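Local coordinates for protein sulfoquinovosidase (Escherichia coli, PDB 5OHT) that hydrolyses sulfoquinovosyl diacylglycerides and simple sulfoquinovosides such as sulfoquinovosyl glycerol, releasing sulfoquinovose for sulfoglycolysis, at residues W304-N309 against L331-P336; L259-G264 against N283-Q288; W626-P631 against G647-N652. All blocks are in the same frame, centred on the assembly; numbering follows the deposited sequence.

Contact 1: residues W304-N309 against L331-P336; sequences WNWKWN and LAYINP. With 9VH ([(3~{S},4~{R},5~{R})-4,5-bis(oxidanyl)piperidin-3-yl]methanesulfonic acid), chain D.
Trp304 and Trp306 bring a buried aromatic contact to Tyr333, Ile334 and Asn335, where a loop after strand 299-302 lies over the C-terminal end of barrel strand 329-334. The two segments are held by side-chain packing, without a hydrogen bond from one to the other. Trp306 covers most. Ile334 CG1 stands over the face of its five-membered ring, 3.7 Å from the centroid, a CH-pi contact; CG1 is anti to the backbone N (chi1 -171°), which carries it out over the ring. Toward the far rim of the same indole, Trp306 CH2 meets Tyr333 CE1 at 3.6 Å, at the edge of the phenol ring, and Trp306 CZ2 lies 3.5 Å from Asn335 OD1. Trp306 NE1 is hydrogen-bonded to Tyr337 O, at the start of strand 337-339. Replacing Trp306 by an alanine would probably leave Ile334 and the edge of Tyr333 facing a gap and Tyr337 O without its indole donor.

The Asn335 amide touches both indoles, standing at about a right angle to each. ND2 lies over the centre of the Trp304 ring, 3.3 Å from Trp304 CE2. The same ND2 gives an almost straight hydrogen bond to Tyr333 OH (3.3 Å, 173°), while Asn335 OD1 is taken by Tyr337 N. Tyr333 OH also bonds Asp405, the catalytic nucleophile. At its edge, Trp304 NE1 points straight at sulfonate oxygen O2 of the bound piperidine (3.0 Å, 175°). With Arg301 and Val302 also bonded to this ligand, the contact forms part of the sulfoquinovoside-binding site at the mouth of a family 31 TIM barrel.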
loop_
_atom_site.group_PDB
_atom_site.type_symbol
_atom_site.label_atom_id
_atom_site.label_comp_id
_atom_site.label_asym_id
_atom_site.label_seq_id
_atom_site.Cartn_x
_atom_site.Cartn_y
_atom_site.Cartn_z
ATOM N N TRP A 304 18.654 9.232 11.719
ATOM C CA TRP A 304 18.561 9.202 10.243
ATOM C C TRP A 304 19.874 9.620 9.583
ATOM O O TRP A 304 19.950 10.688 8.933
ATOM C CB TRP A 304 17.397 10.090 9.735
ATOM C CG TRP A 304 15.974 9.642 10.182
ATOM C CD1 TRP A 304 15.640 8.607 11.029
ATOM C CD2 TRP A 304 14.736 10.254 9.786
ATOM N NE1 TRP A 304 14.266 8.526 11.150
ATOM C CE2 TRP A 304 13.687 9.537 10.415
ATOM C CE3 TRP A 304 14.412 11.340 8.948
ATOM C CZ2 TRP A 304 12.358 9.859 10.218
ATOM C CZ3 TRP A 304 13.061 11.684 8.772
ATOM C CH2 TRP A 304 12.055 10.945 9.414
ATOM N N ASN A 305 20.907 8.757 9.716
ATOM C CA ASN A 305 22.149 8.879 8.957
ATOM C C ASN A 305 22.577 7.474 8.574
ATOM O O ASN A 305 22.850 6.664 9.449
ATOM C CB ASN A 305 23.219 9.585 9.826
ATOM C CG ASN A 305 24.415 10.040 8.994
ATOM O OD1 ASN A 305 24.275 10.883 8.123
ATOM N ND2 ASN A 305 25.577 9.469 9.262
ATOM N N TRP A 306 22.577 7.152 7.281
ATOM C CA TRP A 306 22.536 5.760 6.809
ATOM C C TRP A 306 23.908 5.080 6.697
ATOM O O TRP A 306 24.389 4.709 5.604
ATOM C CB TRP A 306 21.682 5.625 5.510
ATOM C CG TRP A 306 20.437 6.493 5.616
ATOM C CD1 TRP A 306 20.114 7.544 4.815
ATOM C CD2 TRP A 306 19.419 6.425 6.612
ATOM N NE1 TRP A 306 18.938 8.118 5.226
ATOM C CE2 TRP A 306 18.492 7.468 6.339
ATOM C CE3 TRP A 306 19.191 5.596 7.704
ATOM C CZ2 TRP A 306 17.354 7.670 7.083
ATOM C CZ3 TRP A 306 18.063 5.814 8.463
ATOM C CH2 TRP A 306 17.132 6.819 8.122
ATOM N N LYS A 307 24.530 4.969 7.871
ATOM C CA LYS A 307 25.836 4.351 8.045
ATOM C C LYS A 307 25.769 3.489 9.318
ATOM O O LYS A 307 25.253 3.934 10.335
ATOM C CB LYS A 307 26.895 5.441 8.233
ATOM C CG LYS A 307 27.219 6.181 6.969
ATOM C CD LYS A 307 27.979 7.482 7.221
ATOM C CE LYS A 307 28.386 8.167 5.907
ATOM N NZ LYS A 307 28.514 9.623 6.145
ATOM N N TRP A 308 26.361 2.288 9.251
ATOM C CA TRP A 308 26.445 1.398 10.411
ATOM C C TRP A 308 27.153 2.079 11.596
ATOM O O TRP A 308 28.232 2.670 11.455
ATOM C CB TRP A 308 27.134 0.077 9.971
ATOM C CG TRP A 308 27.752 -0.759 11.071
ATOM C CD1 TRP A 308 27.274 -1.023 12.338
ATOM C CD2 TRP A 308 28.951 -1.516 10.925
ATOM N NE1 TRP A 308 28.192 -1.853 13.036
ATOM C CE2 TRP A 308 29.212 -2.164 12.175
ATOM C CE3 TRP A 308 29.892 -1.644 9.877
ATOM C CZ2 TRP A 308 30.379 -2.930 12.394
ATOM C CZ3 TRP A 308 31.061 -2.451 10.105
ATOM C CH2 TRP A 308 31.266 -3.071 11.346
ATOM N N ASN A 309 26.518 2.087 12.737
ATOM C CA ASN A 309 27.071 2.642 13.958
ATOM C C ASN A 309 27.688 1.503 14.804
ATOM O O ASN A 309 26.980 0.694 15.434
ATOM C CB ASN A 309 25.978 3.386 14.693
ATOM C CG ASN A 309 26.464 4.107 15.933
ATOM O OD1 ASN A 309 27.163 3.549 16.741
ATOM N ND2 ASN A 309 25.972 5.320 16.150
ATOM N N LEU A 331 18.396 -7.666 8.759
ATOM C CA LEU A 331 17.666 -6.597 8.042
ATOM C C LEU A 331 17.764 -5.259 8.786
ATOM O O LEU A 331 17.703 -5.218 10.001
ATOM C CB LEU A 331 16.159 -6.963 7.860
ATOM C CG LEU A 331 15.877 -8.209 6.986
ATOM C CD1 LEU A 331 16.001 -9.484 7.824
ATOM C CD2 LEU A 331 14.455 -8.123 6.317
ATOM N N ALA A 332 17.901 -4.186 8.018
ATOM C CA ALA A 332 18.160 -2.855 8.541
ATOM C C ALA A 332 16.984 -1.858 8.208
ATOM O O ALA A 332 15.805 -2.280 8.152
ATOM C CB ALA A 332 19.501 -2.388 7.984
ATOM N N TYR A 333 17.307 -0.575 8.035
ATOM C CA TYR A 333 16.313 0.515 7.914
ATOM C C TYR A 333 16.930 1.660 7.106
ATOM O O TYR A 333 18.056 2.110 7.434
ATOM C CB TYR A 333 15.857 1.015 9.311
ATOM C CG TYR A 333 14.888 2.190 9.282
ATOM C CD1 TYR A 333 15.336 3.504 9.060
ATOM C CD2 TYR A 333 13.481 1.992 9.315
ATOM C CE1 TYR A 333 14.448 4.561 8.933
ATOM C CE2 TYR A 333 12.604 3.059 9.173
ATOM C CZ TYR A 333 13.097 4.345 8.953
ATOM O OH TYR A 333 12.238 5.393 8.832
ATOM N N ILE A 334 16.204 2.180 6.108
ATOM C CA ILE A 334 16.538 3.437 5.431
ATOM C C ILE A 334 15.241 4.225 5.009
ATOM O O ILE A 334 14.126 3.612 4.893
ATOM C CB ILE A 334 17.458 3.192 4.253
ATOM C CG1 ILE A 334 18.015 4.512 3.648
ATOM C CG2 ILE A 334 16.778 2.362 3.153
ATOM C CD1 ILE A 334 19.203 4.260 2.749
ATOM N N ASN A 335 15.354 5.545 4.879
ATOM C CA ASN A 335 14.344 6.416 4.267
ATOM C C ASN A 335 15.043 7.433 3.375
ATOM O O ASN A 335 16.299 7.516 3.399
ATOM C CB ASN A 335 13.321 6.958 5.303
ATOM C CG ASN A 335 13.854 8.109 6.143
ATOM O OD1 ASN A 335 14.453 9.041 5.618
ATOM N ND2 ASN A 335 13.612 8.040 7.469
ATOM N N PRO A 336 14.280 8.172 2.517
ATOM C CA PRO A 336 14.922 9.093 1.548
ATOM C C PRO A 336 15.215 10.510 2.059
ATOM O O PRO A 336 15.380 11.476 1.239
ATOM C CB PRO A 336 13.917 9.086 0.394
ATOM C CG PRO A 336 12.625 8.977 1.053
ATOM C CD PRO A 336 12.823 8.161 2.327
HETATM O O1 9VH D . 10.811 6.521 14.381
HETATM S S1 9VH D . 11.410 6.412 13.091
HETATM O O2 9VH D . 12.807 6.567 12.920
HETATM O O3 9VH D . 10.802 7.424 12.167
HETATM C C1 9VH D . 11.028 4.823 12.379
HETATM C C2 9VH D . 9.557 4.369 12.430
HETATM C C3 9VH D . 8.637 5.250 11.599
HETATM N N1 9VH D . 8.062 4.700 10.355
HETATM C C4 9VH D . 7.366 3.420 10.560
HETATM C C5 9VH D . 7.863 2.606 11.760
HETATM O O4 9VH D . 7.701 1.223 11.525
HETATM C C6 9VH D . 9.329 2.886 12.090
HETATM O O5 9VH D . 9.683 2.087 13.221
#

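Contact 2: residues L259-G264 against N283-Q288. With 9VH ([(3~{S},4~{R},5~{R})-4,5-bis(oxidanyl)piperidin-3-yl]methanesulfonic acid), chain D.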
loop_
_atom_site.group_PDB
_atom_site.type_symbol
_atom_site.label_atom_id
_atom_site.label_comp_id
_atom_site.label_asym_id
_atom_site.label_seq_id
_atom_site.Cartn_x
_atom_site.Cartn_y
_atom_site.Cartn_z
ATOM N N LEU A 259 12.507 -11.267 13.719
ATOM C CA LEU A 259 12.324 -10.664 15.045
ATOM C C LEU A 259 12.754 -9.187 14.996
ATOM O O LEU A 259 13.927 -8.889 14.674
ATOM C CB LEU A 259 13.177 -11.406 16.096
ATOM C CG LEU A 259 12.914 -12.905 16.380
ATOM C CD1 LEU A 259 13.934 -13.461 17.406
ATOM C CD2 LEU A 259 11.527 -13.186 16.891
ATOM N N GLY A 260 11.846 -8.288 15.357
ATOM C CA GLY A 260 12.150 -6.872 15.500
ATOM C C GLY A 260 12.778 -6.626 16.884
ATOM O O GLY A 260 12.149 -6.866 17.955
ATOM N N ILE A 261 14.021 -6.168 16.854
ATOM C CA ILE A 261 14.832 -6.013 18.087
ATOM C C ILE A 261 15.643 -4.700 17.956
ATOM O O ILE A 261 16.129 -4.395 16.879
ATOM C CB ILE A 261 15.807 -7.209 18.288
ATOM C CG1 ILE A 261 15.083 -8.568 18.324
ATOM C CG2 ILE A 261 16.555 -7.017 19.618
ATOM C CD1 ILE A 261 15.984 -9.789 18.086
ATOM N N GLN A 262 15.718 -3.955 19.041
ATOM C CA GLN A 262 16.612 -2.813 19.160
ATOM C C GLN A 262 17.489 -3.001 20.454
ATOM O O GLN A 262 17.091 -3.717 21.370
ATOM C CB GLN A 262 15.784 -1.534 19.258
ATOM C CG GLN A 262 14.873 -1.254 18.008
ATOM C CD GLN A 262 14.070 0.024 18.148
ATOM O OE1 GLN A 262 14.482 1.070 17.621
ATOM N NE2 GLN A 262 12.986 -0.011 18.935
ATOM N N GLY A 263 18.641 -2.322 20.481
ATOM C CA GLY A 263 19.534 -2.264 21.647
ATOM C C GLY A 263 20.953 -2.752 21.445
ATOM O O GLY A 263 21.720 -2.755 22.381
ATOM N N GLY A 264 21.314 -3.199 20.253
ATOM C CA GLY A 264 22.679 -3.515 19.908
ATOM C C GLY A 264 22.982 -4.986 19.721
ATOM O O GLY A 264 22.107 -5.841 19.820
ATOM N N ASN A 283 13.843 -16.786 11.061
ATOM C CA ASN A 283 14.574 -16.608 9.791
ATOM C C ASN A 283 15.411 -15.332 9.718
ATOM O O ASN A 283 16.160 -15.124 8.737
ATOM C CB ASN A 283 13.618 -16.684 8.592
ATOM C CG ASN A 283 12.765 -15.420 8.424
ATOM O OD1 ASN A 283 12.674 -14.607 9.347
ATOM N ND2 ASN A 283 12.190 -15.229 7.225
ATOM N N GLY A 284 15.313 -14.471 10.731
ATOM C CA GLY A 284 15.910 -13.144 10.669
ATOM C C GLY A 284 15.816 -12.288 11.916
ATOM O O GLY A 284 15.008 -12.531 12.785
ATOM N N ILE A 285 16.706 -11.307 11.974
ATOM C CA ILE A 285 16.697 -10.228 12.937
ATOM C C ILE A 285 16.544 -8.874 12.157
ATOM O O ILE A 285 17.337 -8.582 11.262
ATOM C CB ILE A 285 18.041 -10.210 13.745
ATOM C CG1 ILE A 285 18.114 -11.470 14.671
ATOM C CG2 ILE A 285 18.168 -8.947 14.563
ATOM C CD1 ILE A 285 19.537 -11.758 15.130
ATOM N N TRP A 286 15.552 -8.056 12.529
ATOM C CA TRP A 286 15.329 -6.733 11.932
ATOM C C TRP A 286 15.615 -5.689 13.009
ATOM O O TRP A 286 14.865 -5.558 13.976
ATOM C CB TRP A 286 13.891 -6.583 11.359
ATOM C CG TRP A 286 13.616 -5.171 10.966
ATOM C CD1 TRP A 286 14.314 -4.448 10.074
ATOM C CD2 TRP A 286 12.598 -4.298 11.484
ATOM N NE1 TRP A 286 13.832 -3.177 9.997
ATOM C CE2 TRP A 286 12.770 -3.050 10.858
ATOM C CE3 TRP A 286 11.569 -4.455 12.413
ATOM C CZ2 TRP A 286 11.949 -1.936 11.149
ATOM C CZ3 TRP A 286 10.754 -3.365 12.710
ATOM C CH2 TRP A 286 10.966 -2.109 12.077
ATOM N N ALA A 287 16.690 -4.921 12.806
ATOM C CA ALA A 287 17.187 -3.957 13.821
ATOM C C ALA A 287 17.249 -2.573 13.204
ATOM O O ALA A 287 18.253 -2.200 12.596
ATOM C CB ALA A 287 18.570 -4.348 14.340
ATOM N N GLN A 288 16.178 -1.801 13.420
ATOM C CA GLN A 288 16.060 -0.480 12.743
ATOM C C GLN A 288 17.120 0.530 13.267
ATOM O O GLN A 288 17.473 1.495 12.574
ATOM C CB GLN A 288 14.659 0.091 12.891
ATOM C CG GLN A 288 14.137 0.389 14.279
ATOM C CD GLN A 288 12.830 1.203 14.269
ATOM O OE1 GLN A 288 12.144 1.264 13.255
ATOM N NE2 GLN A 288 12.466 1.790 15.429
HETATM O O1 9VH D . 10.811 6.521 14.381
HETATM S S1 9VH D . 11.410 6.412 13.091
HETATM O O2 9VH D . 12.807 6.567 12.920
HETATM O O3 9VH D . 10.802 7.424 12.167
HETATM C C1 9VH D . 11.028 4.823 12.379
HETATM C C2 9VH D . 9.557 4.369 12.430
HETATM C C3 9VH D . 8.637 5.250 11.599
HETATM N N1 9VH D . 8.062 4.700 10.355
HETATM C C4 9VH D . 7.366 3.420 10.560
HETATM C C5 9VH D . 7.863 2.606 11.760
HETATM O O4 9VH D . 7.701 1.223 11.525
HETATM C C6 9VH D . 9.329 2.886 12.090
HETATM O O5 9VH D . 9.683 2.087 13.221
#
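Gln262 and Gln288 join amide to amide just past the point where their parallel strands stop pairing, and the bond comes in at an odd angle. Gln262 OE1 lies 3.1 Å from Gln288 NE2 and almost in the amide plane of Gln288, but the donor NE2 stands 61° above the carbonyl plane of Gln262, away from its lone pairs, and the two amide planes are 76° apart. Gln288 gets there because CG lies between the backbone N and carbonyl carbon (chi1 62°) and the chain then runs out extended.

Behind this pair is ordinary parallel sheet. Leu259 N bonds Gly284 O (3.0 Å), Trp286 N bonds Leu259 O (2.8 Å) and Ile261 N bonds Trp286 O (3.1 Å), the ladder of the beta-alpha-beta unit made by strand 257-260, helix 265-277 and strand 282-286. Gly260 passes close to the Trp286 indole, its CA 4.0 Å from Trp286 CE3; a CB there would probably be tight against the ring, which has His537 edge-to-face and Arg535 as a cation-pi partner. Ile261 CD1 and Ile285 CG2 touch at 4.2 Å, both side chains leaning on Cys268 of the intervening helix.

Gln262 NE2 is held by Glu538. Committing its N-H to Gln262 probably fixes the rotation of the Gln288 amide, which presents OE1 to ligand hydroxyl O5, the donor at 2.6 Å: consistent with a second-shell glutamine positioning the acceptor.

Contact 3: residues W626-P631 against G647-N652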
loop_
_atom_site.group_PDB
_atom_site.type_symbol
_atom_site.label_atom_id
_atom_site.label_comp_id
_atom_site.label_asym_id
_atom_site.label_seq_id
_atom_site.Cartn_x
_atom_site.Cartn_y
_atom_site.Cartn_z
ATOM N N TRP A 626 -16.204 -16.905 16.606
ATOM C CA TRP A 626 -16.159 -15.947 15.510
ATOM C C TRP A 626 -17.155 -16.362 14.438
ATOM O O TRP A 626 -17.201 -17.557 14.093
ATOM C CB TRP A 626 -14.729 -15.935 14.934
ATOM C CG TRP A 626 -14.458 -14.708 14.046
ATOM C CD1 TRP A 626 -14.257 -14.694 12.719
ATOM C CD2 TRP A 626 -14.392 -13.347 14.485
ATOM N NE1 TRP A 626 -14.084 -13.397 12.268
ATOM C CE2 TRP A 626 -14.140 -12.556 13.350
ATOM C CE3 TRP A 626 -14.506 -12.720 15.739
ATOM C CZ2 TRP A 626 -14.032 -11.155 13.412
ATOM C CZ3 TRP A 626 -14.362 -11.304 15.792
ATOM C CH2 TRP A 626 -14.142 -10.564 14.615
ATOM N N THR A 627 -17.928 -15.395 13.896
ATOM C CA THR A 627 -18.883 -15.642 12.831
ATOM C C THR A 627 -18.341 -15.108 11.489
ATOM O O THR A 627 -17.721 -14.037 11.446
ATOM C CB THR A 627 -20.218 -14.909 13.182
ATOM O OG1 THR A 627 -20.746 -15.471 14.410
ATOM C CG2 THR A 627 -21.262 -15.071 12.042
ATOM N N LEU A 628 -18.540 -15.848 10.400
ATOM C CA LEU A 628 -17.993 -15.502 9.071
ATOM C C LEU A 628 -18.874 -16.086 7.982
ATOM O O LEU A 628 -19.882 -16.756 8.286
ATOM C CB LEU A 628 -16.541 -15.996 8.931
ATOM C CG LEU A 628 -16.387 -17.522 9.154
ATOM C CD1 LEU A 628 -15.840 -18.097 7.900
ATOM C CD2 LEU A 628 -15.669 -17.941 10.406
ATOM N N TYR A 629 -18.527 -15.809 6.732
ATOM C CA TYR A 629 -19.277 -16.303 5.574
ATOM C C TYR A 629 -18.447 -17.248 4.730
ATOM O O TYR A 629 -17.288 -16.946 4.375
ATOM C CB TYR A 629 -19.769 -15.143 4.727
ATOM C CG TYR A 629 -20.529 -15.590 3.516
ATOM C CD1 TYR A 629 -21.877 -16.018 3.612
ATOM C CD2 TYR A 629 -19.924 -15.584 2.270
ATOM C CE1 TYR A 629 -22.582 -16.445 2.461
ATOM C CE2 TYR A 629 -20.605 -16.008 1.124
ATOM C CZ TYR A 629 -21.949 -16.453 1.243
ATOM O OH TYR A 629 -22.564 -16.852 0.117
ATOM N N LEU A 630 -19.011 -18.428 4.407
ATOM C CA LEU A 630 -18.403 -19.374 3.457
ATOM C C LEU A 630 -19.168 -19.335 2.151
ATOM O O LEU A 630 -20.371 -19.497 2.159
ATOM C CB LEU A 630 -18.347 -20.785 4.019
ATOM C CG LEU A 630 -17.556 -21.008 5.301
ATOM C CD1 LEU A 630 -17.715 -22.413 5.853
ATOM C CD2 LEU A 630 -16.079 -20.779 5.064
ATOM N N PRO A 631 -18.478 -19.141 1.015
ATOM C CA PRO A 631 -19.145 -19.332 -0.255
ATOM C C PRO A 631 -19.332 -20.809 -0.490
ATOM O O PRO A 631 -18.797 -21.626 0.254
ATOM C CB PRO A 631 -18.154 -18.740 -1.244
ATOM C CG PRO A 631 -16.801 -18.998 -0.629
ATOM C CD PRO A 631 -17.005 -18.993 0.844
ATOM N N GLY A 647 -22.538 -20.740 3.460
ATOM C CA GLY A 647 -23.458 -20.102 4.382
ATOM C C GLY A 647 -22.743 -19.318 5.462
ATOM O O GLY A 647 -21.500 -19.347 5.589
ATOM N N GLU A 648 -23.531 -18.621 6.250
ATOM C CA GLU A 648 -23.052 -17.983 7.454
ATOM C C GLU A 648 -22.719 -19.069 8.463
ATOM O O GLU A 648 -23.533 -19.977 8.678
ATOM C CB GLU A 648 -24.134 -17.081 7.999
ATOM C CG GLU A 648 -23.632 -16.193 9.088
ATOM C CD GLU A 648 -23.631 -14.750 8.687
ATOM O OE1 GLU A 648 -23.011 -14.368 7.630
ATOM O OE2 GLU A 648 -24.249 -14.030 9.515
ATOM N N VAL A 649 -21.551 -18.991 9.111
ATOM C CA VAL A 649 -21.186 -19.988 10.105
ATOM C C VAL A 649 -20.524 -19.350 11.316
ATOM O O VAL A 649 -19.935 -18.232 11.195
ATOM C CB VAL A 649 -20.311 -21.112 9.501
ATOM C CG1 VAL A 649 -20.939 -21.777 8.262
ATOM C CG2 VAL A 649 -18.904 -20.641 9.147
ATOM N N THR A 650 -20.593 -20.048 12.459
ATOM C CA THR A 650 -19.886 -19.647 13.671
ATOM C C THR A 650 -18.974 -20.814 14.119
ATOM O O THR A 650 -19.422 -21.986 14.137
ATOM C CB THR A 650 -20.845 -19.207 14.784
ATOM O OG1 THR A 650 -21.582 -18.060 14.354
ATOM C CG2 THR A 650 -20.089 -18.789 16.055
ATOM N N VAL A 651 -17.690 -20.530 14.451
ATOM C CA VAL A 651 -16.769 -21.542 14.944
ATOM C C VAL A 651 -16.103 -21.082 16.253
ATOM O O VAL A 651 -15.958 -19.869 16.524
ATOM C CB VAL A 651 -15.671 -21.939 13.928
ATOM C CG1 VAL A 651 -16.237 -22.758 12.778
ATOM C CG2 VAL A 651 -14.853 -20.725 13.449
ATOM N N ASN A 652 -15.762 -22.056 17.083
ATOM C CA ASN A 652 -14.897 -21.810 18.262
ATOM C C ASN A 652 -13.538 -21.238 17.786
ATOM O O ASN A 652 -12.991 -21.724 16.803
ATOM C CB ASN A 652 -14.611 -23.130 18.983
ATOM C CG ASN A 652 -15.861 -23.705 19.653
ATOM O OD1 ASN A 652 -16.731 -22.956 20.140
ATOM N ND2 ASN A 652 -15.939 -25.041 19.713
#
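Strands 626-630 and 647-652 run antiparallel with their axes 4.7 Å apart at closest and 147° between directions, tied by three hydrogen-bonded pairs: Trp626 with Val651, Leu628 with Val649, and Leu630 with Gly647. Each of these pairs is doubly bonded through its backbone, giving six N-H...O bonds in all. The two non-hydrogen-bonded pairs between them, Thr627 with Thr650 and Tyr629 with Glu648, bring the CA atoms closer together. The result is a two-stranded antiparallel ribbon of the family 31 C-terminal domain, away from the annotated sites.

The two faces of this ribbon differ sharply. On the side of the threonines, Thr627 OG1 and Thr650 OG1 hydrogen-bond hydroxyl to hydroxyl at 2.7 Å, since each oxygen lies beside its own backbone N and anti to the carbonyl carbon. The methyl of Thr627, CG2, turns the other way and meets Glu648 CG at 3.9 Å, and the glutamate chain, bent at chi2, rises from the same face. Further along, the Tyr629 ring lies obliquely beside the backbone of Gly647, with Tyr629 CD1 3.9 Å from Gly647 C; its hydroxyl is hydrogen-bonded to Asp597, and His599 meets the ring edge-to-face. Gly647 has a positive phi (139°), at which a CB would strike the preceding carbonyl.

The other face is mostly aliphatic. Val649 CG2 touches two leucines, 4.0 Å from Leu628 CG and 3.9 Å from Leu630 CD1, while Leu628 CD2 reaches Val651 CG2 at 4.2 Å. Trp626 starts from this face, but its indole swings off to Pro659 and to an edge-to-face meeting with His619.

The aliphatic side packs on strands of the neighbouring antiparallel sheet: Leu628 and Leu630 on Leu614 of strand 613-615 and Phe661 of strand 660-663, and Val649 and Val651 on Phe644 of strand 643-644.

Contacts 1 and 2 are both buried in the TIM-barrel domain and share its parallel sheet: strands 282-286 and 329-334 are neighbours, and Trp286 NE1 bonds Ala332 O at 2.8 Å. Both reach the same ligand, contact 1 through an indole at the sulfonate and contact 2 through an amide at a ring hydroxyl. Contact 3 lies in the C-terminal domain, its centre about 45 Å from that of contact 1 and 38 Å from that of contact 2, and is only partly buried. Chemistry follows place: aromatic faces and directed polar groups around the pocket, against a two-strand ribbon with one greasy and one largely polar side, far from any annotated site.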